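Side-chain contacts in light Chain (Clostridium botulinum, PDB 6BVD), which is the zinc-dependent protease domain of a mosaic botulinum neurotoxin, which probably cleaves a neuronal SNARE protein and so blocks transmitter release: residues P27-T31 with S32-F36; K86-Y89 with L90-I94; G272-R275 with N276-P279; K289-S292 with D293-I297; N318-E321 with W322-F326. All coordinates share one frame; numbering follows the deposited sequence. Where two conformers were deposited one is given.

How the contacts relate
All five contacts are local, each within one continuous run of chain, and they follow one another in sequence through the zinc protease fold. Contacts 4 and 5 are the only two that touch: their centres are about 13 Å apart, and Y294 and I297 on helix 280-301 meet Y324 and F326 at the end of helix 313-323. Contact 3 comes closest to the catalytic metal, with the side chain of D274 about 10 Å from the zinc bound by H228, H232 and E266; its centre is about 24 Å from that of contact 4. Contacts 1 and 2 lie about 24 Å apart between centres, and Q91 in contact 2 is about 10 Å from a bound calcium.

Contact 1. Residues P27-T31 with S32-F36; sequences PYYET and SNTYF
F36 drives the edge of its ring into the face of Y29, a T-shaped pair with centroids 5.0 Å apart and planes at 70°. F36 CE2 stands over the middle of the tyrosine ring, and F36 CZ comes within 3.9 Å of Y29 CE1. T34 approaches the same ring obliquely, its CB 3.7 Å from Y29 CD1. A chi1 of -75° puts Y29 CG beside the backbone N and anti to the carbonyl carbon, on the side where T34 and F36 pass. The chain between is the reversal that connects strand 21-24 to its antiparallel neighbour 36-40, and Y29 O sits inside the bend. N33 N reaches that oxygen at 2.8 Å in a weak, strongly bent bond, and T34 N adds a longer weak one. S32 OG and T34 OG1 are hydrogen-bonded at 2.8 Å, which ties the two hydroxyl side chains together beside the ring. One water takes the N-H of S32 and donates to Y28 O. On the first limb E30 OE2 accepts from Y28 N at 2.9 Å, met from above the carboxylate plane, and also pairs with R135 in a salt bridge. Farther out, W158 of strand 155-158 packs on Y29 and meets F36 edge-to-face, while R25 donates to N33 OD1.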
# COMPACT_ATOMS: atom_id res chain seq x y z
N PRO A 27 -31.95 1.27 -3.41
CA PRO A 27 -33.04 1.46 -4.38
C PRO A 27 -33.74 0.13 -4.67
O PRO A 27 -33.07 -0.92 -4.73
CB PRO A 27 -32.33 2.03 -5.63
CG PRO A 27 -30.89 1.88 -5.37
CD PRO A 27 -30.67 1.81 -3.90
N TYR A 28 -35.07 0.20 -4.78
CA TYR A 28 -36.01 -0.91 -5.00
C TYR A 28 -36.37 -1.66 -3.69
O TYR A 28 -37.23 -2.55 -3.71
CB TYR A 28 -35.46 -1.91 -6.04
CG TYR A 28 -35.13 -1.30 -7.39
CD1 TYR A 28 -36.02 -0.46 -8.03
CD2 TYR A 28 -33.89 -1.54 -8.00
CE1 TYR A 28 -35.71 0.11 -9.28
CE2 TYR A 28 -33.57 -0.98 -9.23
CZ TYR A 28 -34.48 -0.15 -9.86
OH TYR A 28 -34.18 0.41 -11.09
N TYR A 29 -35.77 -1.29 -2.55
CA TYR A 29 -36.11 -1.95 -1.28
C TYR A 29 -37.06 -1.07 -0.41
O TYR A 29 -37.23 -1.29 0.80
CB TYR A 29 -34.84 -2.31 -0.49
CG TYR A 29 -34.08 -3.52 -1.06
CD1 TYR A 29 -34.44 -4.81 -0.70
CD2 TYR A 29 -33.02 -3.36 -1.97
CE1 TYR A 29 -33.80 -5.92 -1.23
CE2 TYR A 29 -32.35 -4.47 -2.48
CZ TYR A 29 -32.74 -5.74 -2.11
OH TYR A 29 -32.09 -6.83 -2.61
N GLU A 30 -37.67 -0.08 -1.05
CA GLU A 30 -38.47 0.91 -0.33
C GLU A 30 -39.72 0.28 0.31
O GLU A 30 -39.98 0.48 1.48
CB GLU A 30 -38.89 2.06 -1.26
CG GLU A 30 -37.77 2.84 -1.93
CD GLU A 30 -37.28 2.18 -3.23
OE1 GLU A 30 -37.96 1.25 -3.70
OE2 GLU A 30 -36.25 2.63 -3.78
N THR A 31 -40.46 -0.52 -0.45
CA THR A 31 -41.72 -1.06 0.05
C THR A 31 -41.49 -2.10 1.12
O THR A 31 -42.17 -2.12 2.15
CB THR A 31 -42.57 -1.65 -1.08
OG1 THR A 31 -42.94 -0.59 -1.96
CG2 THR A 31 -43.84 -2.30 -0.54
N SER A 32 -40.52 -2.99 0.88
CA SER A 32 -40.20 -3.97 1.88
C SER A 32 -39.48 -3.33 3.08
O SER A 32 -39.38 -3.95 4.13
CB SER A 32 -39.38 -5.10 1.27
OG SER A 32 -38.10 -4.63 0.88
N ASN A 33 -38.95 -2.13 2.91
CA ASN A 33 -38.20 -1.43 3.97
C ASN A 33 -37.01 -2.24 4.52
O ASN A 33 -36.82 -2.33 5.74
CB ASN A 33 -39.13 -1.06 5.13
CG ASN A 33 -39.29 0.43 5.31
OD1 ASN A 33 -38.40 1.20 4.97
ND2 ASN A 33 -40.44 0.84 5.84
N THR A 34 -36.20 -2.80 3.63
CA THR A 34 -35.10 -3.67 4.00
C THR A 34 -33.80 -2.87 4.07
O THR A 34 -33.47 -2.17 3.12
CB THR A 34 -34.90 -4.79 2.95
OG1 THR A 34 -36.13 -5.43 2.67
CG2 THR A 34 -33.86 -5.81 3.40
N TYR A 35 -33.08 -2.96 5.19
CA TYR A 35 -31.81 -2.22 5.35
C TYR A 35 -30.63 -3.17 5.36
O TYR A 35 -30.76 -4.30 5.78
CB TYR A 35 -31.81 -1.41 6.65
CG TYR A 35 -32.67 -0.15 6.60
CD1 TYR A 35 -32.08 1.11 6.43
CD2 TYR A 35 -34.05 -0.21 6.69
CE1 TYR A 35 -32.83 2.26 6.37
CE2 TYR A 35 -34.83 0.95 6.64
CZ TYR A 35 -34.22 2.17 6.48
OH TYR A 35 -34.98 3.32 6.42
N PHE A 36 -29.49 -2.68 4.87
CA PHE A 36 -28.26 -3.46 4.77
C PHE A 36 -27.11 -2.67 5.35
O PHE A 36 -26.99 -1.47 5.09
CB PHE A 36 -27.92 -3.79 3.30
CG PHE A 36 -28.94 -4.66 2.60
CD1 PHE A 36 -28.72 -6.03 2.43
CD2 PHE A 36 -30.07 -4.11 2.07
CE1 PHE A 36 -29.65 -6.82 1.78
CE2 PHE A 36 -31.01 -4.89 1.39
CZ PHE A 36 -30.82 -6.25 1.26
O HOH W 1 -39.45 -3.26 -1.92

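Contact 2. Residues K86-Y89 with L90-I94; sequences KNKY and LQIMI
The ring of Y89 is met obliquely by M93, neither squarely over its face nor at its edge. M93 CG lies 3.5 Å from Y89 CE2, and M93 SD is 4.6 Å from the ring centroid, 30° off the normal, a Met-aromatic contact. The two side chains run side by side in the same direction; Y89 has CG anti to its backbone N (chi1 179°), whereas M93 bends at chi2 and chi3 and folds its sulfur back toward the ring. The other flat pair is N87 and Q91, whose amide planes are 35° apart. Q91 NE2 gives a weak, bent bond to N87 OD1 at 3.1 Å. The first torsion of Q91 sets its CG 3.1 Å from N87 O, and the bend at chi2 then swings the amide toward N87.

Both pairs are i to i+4 neighbours on helix 83-100, and regular backbone bonds run beneath them, from Q91 N to N87 O at 3.0 Å and from M93 N to Y89 O. Y89, L90 and M93 rest on I47 of strand 45-48, with Y89 OH bonded to F197 O; K88 reaches E200 in a salt bridge, and S385 of the second subunit packs on Q91.

N87 OD1 also accepts from Y12 N and Q91 NE2 also donates to F10 O, so the weak bond between the two amides probably serves chiefly to hold their orientation.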
# COMPACT_ATOMS: atom_id res chain seq x y z
N LYS A 86 -17.56 -12.01 4.15
CA LYS A 86 -17.94 -10.64 3.80
C LYS A 86 -16.79 -9.67 4.14
O LYS A 86 -16.50 -8.71 3.40
CB LYS A 86 -19.24 -10.23 4.53
CG LYS A 86 -20.42 -11.08 4.11
CD LYS A 86 -21.73 -10.54 4.77
CE LYS A 86 -23.00 -11.28 4.36
NZ LYS A 86 -23.16 -12.63 4.96
N ASN A 87 -16.13 -9.93 5.27
CA ASN A 87 -15.02 -9.08 5.67
C ASN A 87 -13.84 -9.23 4.70
O ASN A 87 -13.16 -8.26 4.38
CB ASN A 87 -14.58 -9.40 7.10
CG ASN A 87 -13.45 -8.50 7.56
OD1 ASN A 87 -13.63 -7.30 7.73
ND2 ASN A 87 -12.27 -9.07 7.74
N LYS A 88 -13.60 -10.45 4.25
CA LYS A 88 -12.52 -10.69 3.31
C LYS A 88 -12.79 -9.90 2.02
O LYS A 88 -11.90 -9.22 1.52
CB LYS A 88 -12.38 -12.19 3.01
CG LYS A 88 -11.09 -12.51 2.28
CD LYS A 88 -11.10 -13.90 1.67
CE LYS A 88 -9.78 -14.20 0.95
NZ LYS A 88 -9.79 -15.55 0.35
N TYR A 89 -14.04 -9.96 1.54
CA TYR A 89 -14.50 -9.23 0.36
C TYR A 89 -14.26 -7.71 0.54
O TYR A 89 -13.79 -7.03 -0.37
CB TYR A 89 -16.02 -9.53 0.10
CG TYR A 89 -16.60 -8.80 -1.08
CD1 TYR A 89 -16.79 -9.44 -2.31
CD2 TYR A 89 -16.98 -7.46 -0.96
CE1 TYR A 89 -17.30 -8.76 -3.40
CE2 TYR A 89 -17.51 -6.77 -2.03
CZ TYR A 89 -17.68 -7.42 -3.24
OH TYR A 89 -18.21 -6.72 -4.29
N LEU A 90 -14.63 -7.19 1.70
CA LEU A 90 -14.38 -5.78 2.01
C LEU A 90 -12.87 -5.45 1.92
O LEU A 90 -12.49 -4.44 1.36
CB LEU A 90 -14.85 -5.45 3.41
CG LEU A 90 -16.32 -5.15 3.61
CD1 LEU A 90 -16.54 -4.61 5.05
CD2 LEU A 90 -16.81 -4.17 2.56
N GLN A 91 -12.02 -6.28 2.51
CA GLN A 91 -10.58 -5.96 2.49
C GLN A 91 -9.98 -5.99 1.08
O GLN A 91 -9.02 -5.28 0.79
CB GLN A 91 -9.79 -6.91 3.40
CG GLN A 91 -10.34 -6.98 4.81
CD GLN A 91 -10.58 -5.62 5.45
OE1 GLN A 91 -9.70 -4.76 5.46
NE2 GLN A 91 -11.79 -5.43 6.00
N ILE A 92 -10.48 -6.89 0.24
CA ILE A 92 -9.98 -6.95 -1.12
C ILE A 92 -10.41 -5.70 -1.85
O ILE A 92 -9.64 -5.09 -2.58
CB ILE A 92 -10.50 -8.24 -1.81
CG1 ILE A 92 -9.90 -9.44 -1.10
CG2 ILE A 92 -10.25 -8.21 -3.34
CD1 ILE A 92 -10.45 -10.78 -1.57
N MET A 93 -11.66 -5.28 -1.64
CA MET A 93 -12.17 -4.09 -2.29
C MET A 93 -11.36 -2.86 -1.85
O MET A 93 -11.03 -1.99 -2.67
CB MET A 93 -13.68 -3.89 -1.99
CG MET A 93 -14.56 -4.97 -2.57
SD MET A 93 -14.35 -5.18 -4.34
CE MET A 93 -14.80 -3.55 -4.97
N ILE A 94 -10.99 -2.81 -0.58
CA ILE A 94 -10.14 -1.74 -0.08
C ILE A 94 -8.79 -1.78 -0.83
O ILE A 94 -8.26 -0.78 -1.29
CB ILE A 94 -9.92 -1.91 1.43
CG1 ILE A 94 -11.19 -1.53 2.21
CG2 ILE A 94 -8.81 -1.03 1.92
CD1 ILE A 94 -11.10 -1.92 3.67

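Contact 3. Residues G272-R275 with N276-P279; sequences GRDR and NIVP
I277 keeps CG1 beside its backbone N (chi1 -64°) and continues extended at chi2, a course that carries CD1 back alongside D274. D274, with chi1 -87°, points its carboxylate the same way, and the two side chains run next to each other until I277 CD1 lies 3.7 Å from D274 OD1. This is simple packing of a methyl against an acid oxygen.

The polar work is done by the backbone. N276 N bonds to R273 O at 3.1 Å, I277 N to D274 O at 3.0 Å and V278 N to R275 O at 3.2 Å, three successive i to i+3 bonds of the 3-10 kind. Each donor stands well above the plane of its carbonyl; at D274 O it is 64° out of that plane, so the donor is not on a lone pair. The same tight winding brings I277 CB within 3.2 Å of D274 O.

The polar ends of D274 and R275 find partners outside the turn. D274 OD2 accepts from Y368 N, and R275 NH2 donates to Y349 O, which binds this short turn to parts of the chain far ahead in sequence.

The connection spans the gap between helix 264-270 and helix 280-301, with P279 as N-cap residue of the latter. D274, I277 and V278 all pack on F267 of the first helix, whose E266 is a zinc ligand, while I277, V278 and P279 lean on I247 of strand 246-247.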
# COMPACT_ATOMS: atom_id res chain seq x y z
N GLY A 272 -8.83 2.02 -27.49
CA GLY A 272 -7.77 1.61 -28.40
C GLY A 272 -8.34 1.36 -29.80
O GLY A 272 -9.14 2.14 -30.29
N ARG A 273 -7.97 0.24 -30.40
CA ARG A 273 -8.43 -0.09 -31.74
C ARG A 273 -9.92 -0.46 -31.78
O ARG A 273 -10.54 -0.43 -32.84
CB ARG A 273 -7.59 -1.20 -32.35
CG ARG A 273 -6.24 -0.72 -32.86
CD ARG A 273 -5.80 -1.48 -34.10
NE ARG A 273 -4.48 -1.07 -34.57
CZ ARG A 273 -4.24 0.03 -35.29
NH1 ARG A 273 -5.22 0.90 -35.55
NH2 ARG A 273 -3.00 0.31 -35.68
N ASP A 274 -10.49 -0.89 -30.64
CA ASP A 274 -11.93 -1.21 -30.64
C ASP A 274 -12.84 -0.03 -31.01
O ASP A 274 -13.97 -0.24 -31.48
CB ASP A 274 -12.35 -1.78 -29.29
CG ASP A 274 -12.15 -3.28 -29.20
OD1 ASP A 274 -11.27 -3.83 -29.92
OD2 ASP A 274 -12.82 -3.89 -28.33
N ARG A 275 -12.36 1.20 -30.82
CA ARG A 275 -13.14 2.37 -31.21
C ARG A 275 -13.50 2.33 -32.69
O ARG A 275 -14.59 2.75 -33.10
CB ARG A 275 -12.37 3.66 -30.91
CG ARG A 275 -12.37 4.08 -29.46
CD ARG A 275 -12.05 5.59 -29.37
NE ARG A 275 -11.88 6.10 -28.00
CZ ARG A 275 -10.71 6.43 -27.46
NH1 ARG A 275 -9.58 6.29 -28.18
NH2 ARG A 275 -10.64 6.90 -26.21
N ASN A 276 -12.59 1.80 -33.51
CA ASN A 276 -12.80 1.78 -34.94
C ASN A 276 -13.80 0.71 -35.38
O ASN A 276 -14.25 0.69 -36.52
CB ASN A 276 -11.47 1.60 -35.65
CG ASN A 276 -10.49 2.71 -35.30
OD1 ASN A 276 -10.88 3.86 -35.06
ND2 ASN A 276 -9.20 2.36 -35.23
N ILE A 277 -14.13 -0.21 -34.48
CA ILE A 277 -15.21 -1.16 -34.74
C ILE A 277 -16.58 -0.44 -34.77
O ILE A 277 -17.48 -0.80 -35.54
CB ILE A 277 -15.19 -2.28 -33.69
CG1 ILE A 277 -13.88 -3.07 -33.84
CG2 ILE A 277 -16.39 -3.20 -33.84
CD1 ILE A 277 -13.64 -4.12 -32.77
N VAL A 278 -16.74 0.59 -33.95
CA VAL A 278 -18.00 1.32 -33.95
C VAL A 278 -18.06 2.21 -35.17
O VAL A 278 -17.18 3.06 -35.34
CB VAL A 278 -18.16 2.20 -32.67
CG1 VAL A 278 -19.57 2.87 -32.62
CG2 VAL A 278 -17.94 1.35 -31.45
N PRO A 279 -19.09 2.01 -36.03
CA PRO A 279 -19.28 2.81 -37.24
C PRO A 279 -19.35 4.29 -36.98
O PRO A 279 -19.97 4.74 -35.99
CB PRO A 279 -20.62 2.30 -37.79
CG PRO A 279 -20.74 0.91 -37.27
CD PRO A 279 -20.07 0.92 -35.92

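Contact 4. Residues K289-S292 with D293-I297; sequences KVLS and DYKRI
The backbone here is regular alpha-helix: the N-H groups of D293 to R296 bond to the carbonyls of K289 to S292, with the N-H angles close to 158°. V290 and Y294 make the main side-chain contact. V290 CG1 sits over one face of the tyrosine ring, 3.8 Å from its centroid and 14° off the normal, a CH-pi contact displaced slightly toward the rim on the hydroxyl side, where CZ is 3.7 Å away. It can do so because CG1 is anti to the V290 backbone N (chi1 177°), which turns that methyl along the helix toward the ring; the two side chains point the same way.

One residue earlier, K289 and D293 are bridged by water. The lysine chain bends at chi3 and chi4, curling NZ round to a water 3.0 Å off, and this water donates to D293 OD2 at 2.6 Å. K289 NZ and D293 OD2 stay 4.7 Å apart, too far for a direct salt bridge, so the water links them, and the opposite charges probably still attract.

L291 and K295 cross at an angle and meet through carbon alone: L291 CD1 rests 4.0 Å from K295 CE, near the end of an extended lysine chain.

V290 and L291 pack on F341 of helix 338-348, with Y345 also against V290 and L344 against Y294. Y294 OH donates to Y238 O, just beyond helix 222-237, and its ring meets Y324 edge-to-face at the end of helix 313-323.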
# COMPACT_ATOMS: atom_id res chain seq x y z
N LYS A 289 -26.78 12.88 -29.70
CA LYS A 289 -27.79 12.59 -28.67
C LYS A 289 -27.38 13.26 -27.35
O LYS A 289 -28.21 13.93 -26.70
CB LYS A 289 -27.95 11.09 -28.46
CG LYS A 289 -28.92 10.73 -27.33
CD LYS A 289 -28.92 9.23 -27.06
CE LYS A 289 -27.46 8.72 -26.78
NZ LYS A 289 -26.89 8.95 -25.37
N VAL A 290 -26.12 13.10 -26.96
CA VAL A 290 -25.65 13.67 -25.68
C VAL A 290 -25.74 15.19 -25.72
O VAL A 290 -26.14 15.82 -24.73
CB VAL A 290 -24.19 13.24 -25.30
CG1 VAL A 290 -23.74 13.93 -23.97
CG2 VAL A 290 -24.09 11.72 -25.17
N LEU A 291 -25.38 15.78 -26.86
CA LEU A 291 -25.42 17.22 -27.04
C LEU A 291 -26.84 17.76 -26.91
O LEU A 291 -27.07 18.78 -26.27
CB LEU A 291 -24.84 17.60 -28.41
CG LEU A 291 -25.00 19.06 -28.83
CD1 LEU A 291 -24.27 19.98 -27.83
CD2 LEU A 291 -24.50 19.30 -30.25
N SER A 292 -27.79 17.07 -27.54
CA SER A 292 -29.17 17.43 -27.40
C SER A 292 -29.66 17.32 -25.93
O SER A 292 -30.36 18.22 -25.43
CB SER A 292 -30.00 16.54 -28.33
OG SER A 292 -31.37 16.75 -28.14
N ASP A 293 -29.27 16.26 -25.22
CA ASP A 293 -29.67 16.10 -23.81
C ASP A 293 -29.06 17.18 -22.91
O ASP A 293 -29.72 17.69 -22.00
CB ASP A 293 -29.27 14.73 -23.27
CG ASP A 293 -30.10 13.59 -23.86
OD1 ASP A 293 -31.21 13.86 -24.33
OD2 ASP A 293 -29.67 12.43 -23.78
N TYR A 294 -27.79 17.52 -23.15
CA TYR A 294 -27.17 18.57 -22.33
C TYR A 294 -27.75 19.95 -22.61
O TYR A 294 -27.84 20.75 -21.67
CB TYR A 294 -25.64 18.63 -22.51
CG TYR A 294 -24.91 17.50 -21.83
CD1 TYR A 294 -25.60 16.46 -21.23
CD2 TYR A 294 -23.52 17.47 -21.81
CE1 TYR A 294 -24.94 15.44 -20.62
CE2 TYR A 294 -22.85 16.44 -21.19
CZ TYR A 294 -23.57 15.42 -20.60
OH TYR A 294 -22.91 14.40 -19.98
N LYS A 295 -28.17 20.23 -23.85
CA LYS A 295 -28.88 21.49 -24.16
C LYS A 295 -30.20 21.59 -23.38
O LYS A 295 -30.58 22.69 -22.92
CB LYS A 295 -29.16 21.64 -25.65
CG LYS A 295 -27.96 22.11 -26.50
CD LYS A 295 -28.31 22.11 -27.99
CE LYS A 295 -27.10 22.57 -28.83
NZ LYS A 295 -27.32 22.48 -30.30
N ARG A 296 -30.91 20.48 -23.29
CA ARG A 296 -32.15 20.46 -22.51
C ARG A 296 -31.85 20.70 -21.03
O ARG A 296 -32.62 21.40 -20.37
CB ARG A 296 -32.88 19.14 -22.67
CG ARG A 296 -33.43 18.93 -24.06
CD ARG A 296 -34.20 17.62 -24.18
NE ARG A 296 -34.68 17.36 -25.54
CZ ARG A 296 -35.28 16.23 -25.93
NH1 ARG A 296 -35.51 15.25 -25.06
NH2 ARG A 296 -35.67 16.08 -27.18
N ILE A 297 -30.75 20.15 -20.51
CA ILE A 297 -30.43 20.36 -19.08
C ILE A 297 -30.05 21.82 -18.81
O ILE A 297 -30.47 22.37 -17.81
CB ILE A 297 -29.37 19.38 -18.60
CG1 ILE A 297 -29.97 17.97 -18.58
CG2 ILE A 297 -28.76 19.73 -17.20
CD1 ILE A 297 -28.97 16.88 -18.30
O HOH W 2 -27.32 11.25 -23.55

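Contact 5. Residues N318-E321 with W322-F326; sequences NLYE and WKYQF
Apolar contact is led by Y320 and Y324, i to i+4 neighbours whose side chains run side by side in the same direction; Y320 CD1 lies 4.1 Å from Y324 CE2, and the approach is oblique to the Y320 ring. K323 CD comes up at the edge of the Y320 ring while also lying over one face of Y324, so the extended lysine chain lies against both tyrosines. F326 closes the group, with Y324 CB over one face of its ring, toward the rim.

The backbone bonds change character along the segment. W322, K323 and Y324 each bond four residues back in the alpha-helical way, the last at 3.0 Å from Y324 N to Y320 O. Then Q325 takes positive phi (53°), and F326 N reaches five residues back to E321 O at 3.0 Å, in the carbonyl plane: a Schellman motif ending helix 313-323.

Side-chain bonds reinforce this end. Q325 NE2 donates to W322 O at 2.8 Å, nearly straight at 171° and on a lone pair of the carbonyl. K323 NZ reaches Y324 OH at 3.3 Å and bonds besides to L237 O and I117 O. Water lies between E321 OE2 and F326 O, within 3.0 Å of each.

Y320 packs on I117 and L120 and bonds through OH to P118 O, while Y324 OH is bonded to G188 O. On the side of helix 280-301, F326 beds against I297, A298 and L301, and Y324 packs on I297.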
# COMPACT_ATOMS: atom_id res chain seq x y z
N ASN A 318 -24.10 25.98 -9.32
CA ASN A 318 -22.67 26.07 -9.62
C ASN A 318 -22.10 24.71 -9.94
O ASN A 318 -21.28 24.54 -10.85
CB ASN A 318 -21.90 26.69 -8.44
CG ASN A 318 -22.33 28.10 -8.17
OD1 ASN A 318 -22.96 28.74 -9.01
ND2 ASN A 318 -22.00 28.59 -6.97
N LEU A 319 -22.53 23.71 -9.18
CA LEU A 319 -22.03 22.36 -9.38
C LEU A 319 -22.38 21.80 -10.78
O LEU A 319 -21.51 21.18 -11.42
CB LEU A 319 -22.57 21.47 -8.28
CG LEU A 319 -21.80 20.21 -7.95
CD1 LEU A 319 -22.19 19.82 -6.53
CD2 LEU A 319 -22.11 19.11 -8.94
N TYR A 320 -23.61 22.02 -11.25
CA TYR A 320 -24.02 21.53 -12.59
C TYR A 320 -23.42 22.39 -13.72
O TYR A 320 -23.15 21.88 -14.83
CB TYR A 320 -25.56 21.47 -12.71
CG TYR A 320 -26.14 20.47 -11.73
CD1 TYR A 320 -25.59 19.20 -11.63
CD2 TYR A 320 -27.20 20.80 -10.87
CE1 TYR A 320 -26.03 18.29 -10.71
CE2 TYR A 320 -27.68 19.89 -9.95
CZ TYR A 320 -27.12 18.62 -9.87
OH TYR A 320 -27.56 17.67 -8.95
N GLU A 321 -23.17 23.67 -13.43
CA GLU A 321 -22.49 24.53 -14.40
C GLU A 321 -21.12 23.94 -14.72
O GLU A 321 -20.75 23.83 -15.90
CB GLU A 321 -22.33 25.95 -13.88
CG GLU A 321 -21.48 26.82 -14.82
CD GLU A 321 -21.14 28.20 -14.23
OE1 GLU A 321 -21.50 28.43 -13.05
OE2 GLU A 321 -20.48 29.01 -14.92
N TRP A 322 -20.41 23.51 -13.68
CA TRP A 322 -19.12 22.86 -13.82
C TRP A 322 -19.20 21.45 -14.45
O TRP A 322 -18.42 21.13 -15.37
CB TRP A 322 -18.41 22.75 -12.48
CG TRP A 322 -17.12 22.04 -12.64
CD1 TRP A 322 -16.86 20.76 -12.27
CD2 TRP A 322 -15.89 22.58 -13.14
NE1 TRP A 322 -15.55 20.46 -12.52
CE2 TRP A 322 -14.93 21.56 -13.05
CE3 TRP A 322 -15.50 23.83 -13.65
CZ2 TRP A 322 -13.60 21.74 -13.47
CZ3 TRP A 322 -14.18 24.02 -14.05
CH2 TRP A 322 -13.25 22.98 -13.97
N LYS A 323 -20.11 20.61 -13.93
CA LYS A 323 -20.26 19.23 -14.39
C LYS A 323 -20.52 19.15 -15.89
O LYS A 323 -19.90 18.36 -16.59
CB LYS A 323 -21.42 18.53 -13.66
CG LYS A 323 -21.66 17.10 -14.15
CD LYS A 323 -22.91 16.46 -13.51
CE LYS A 323 -23.02 14.99 -13.91
NZ LYS A 323 -24.32 14.32 -13.70
N TYR A 324 -21.46 19.97 -16.38
CA TYR A 324 -21.84 19.90 -17.78
C TYR A 324 -21.08 20.90 -18.62
O TYR A 324 -21.33 21.01 -19.81
CB TYR A 324 -23.34 20.12 -17.95
CG TYR A 324 -24.14 19.02 -17.32
CD1 TYR A 324 -24.20 17.76 -17.93
CD2 TYR A 324 -24.87 19.23 -16.15
CE1 TYR A 324 -24.91 16.75 -17.38
CE2 TYR A 324 -25.62 18.20 -15.59
CZ TYR A 324 -25.63 16.97 -16.21
OH TYR A 324 -26.33 15.92 -15.70
N GLN A 325 -20.15 21.63 -18.00
CA GLN A 325 -19.31 22.62 -18.67
C GLN A 325 -20.10 23.63 -19.45
O GLN A 325 -19.76 23.99 -20.59
CB GLN A 325 -18.33 21.91 -19.60
CG GLN A 325 -17.31 21.11 -18.84
CD GLN A 325 -16.26 22.01 -18.19
OE1 GLN A 325 -15.39 22.55 -18.89
NE2 GLN A 325 -16.29 22.13 -16.86
N PHE A 326 -21.18 24.08 -18.83
CA PHE A 326 -22.02 25.09 -19.42
C PHE A 326 -21.35 26.45 -19.44
O PHE A 326 -20.60 26.79 -18.52
CB PHE A 326 -23.34 25.21 -18.61
CG PHE A 326 -24.28 24.04 -18.77
CD1 PHE A 326 -24.33 23.29 -19.94
CD2 PHE A 326 -25.15 23.71 -17.71
CE1 PHE A 326 -25.23 22.22 -20.05
CE2 PHE A 326 -26.07 22.66 -17.81
CZ PHE A 326 -26.11 21.90 -18.98
O HOH W 3 -18.38 25.72 -17.58
O HOH W 4 -19.06 29.13 -17.52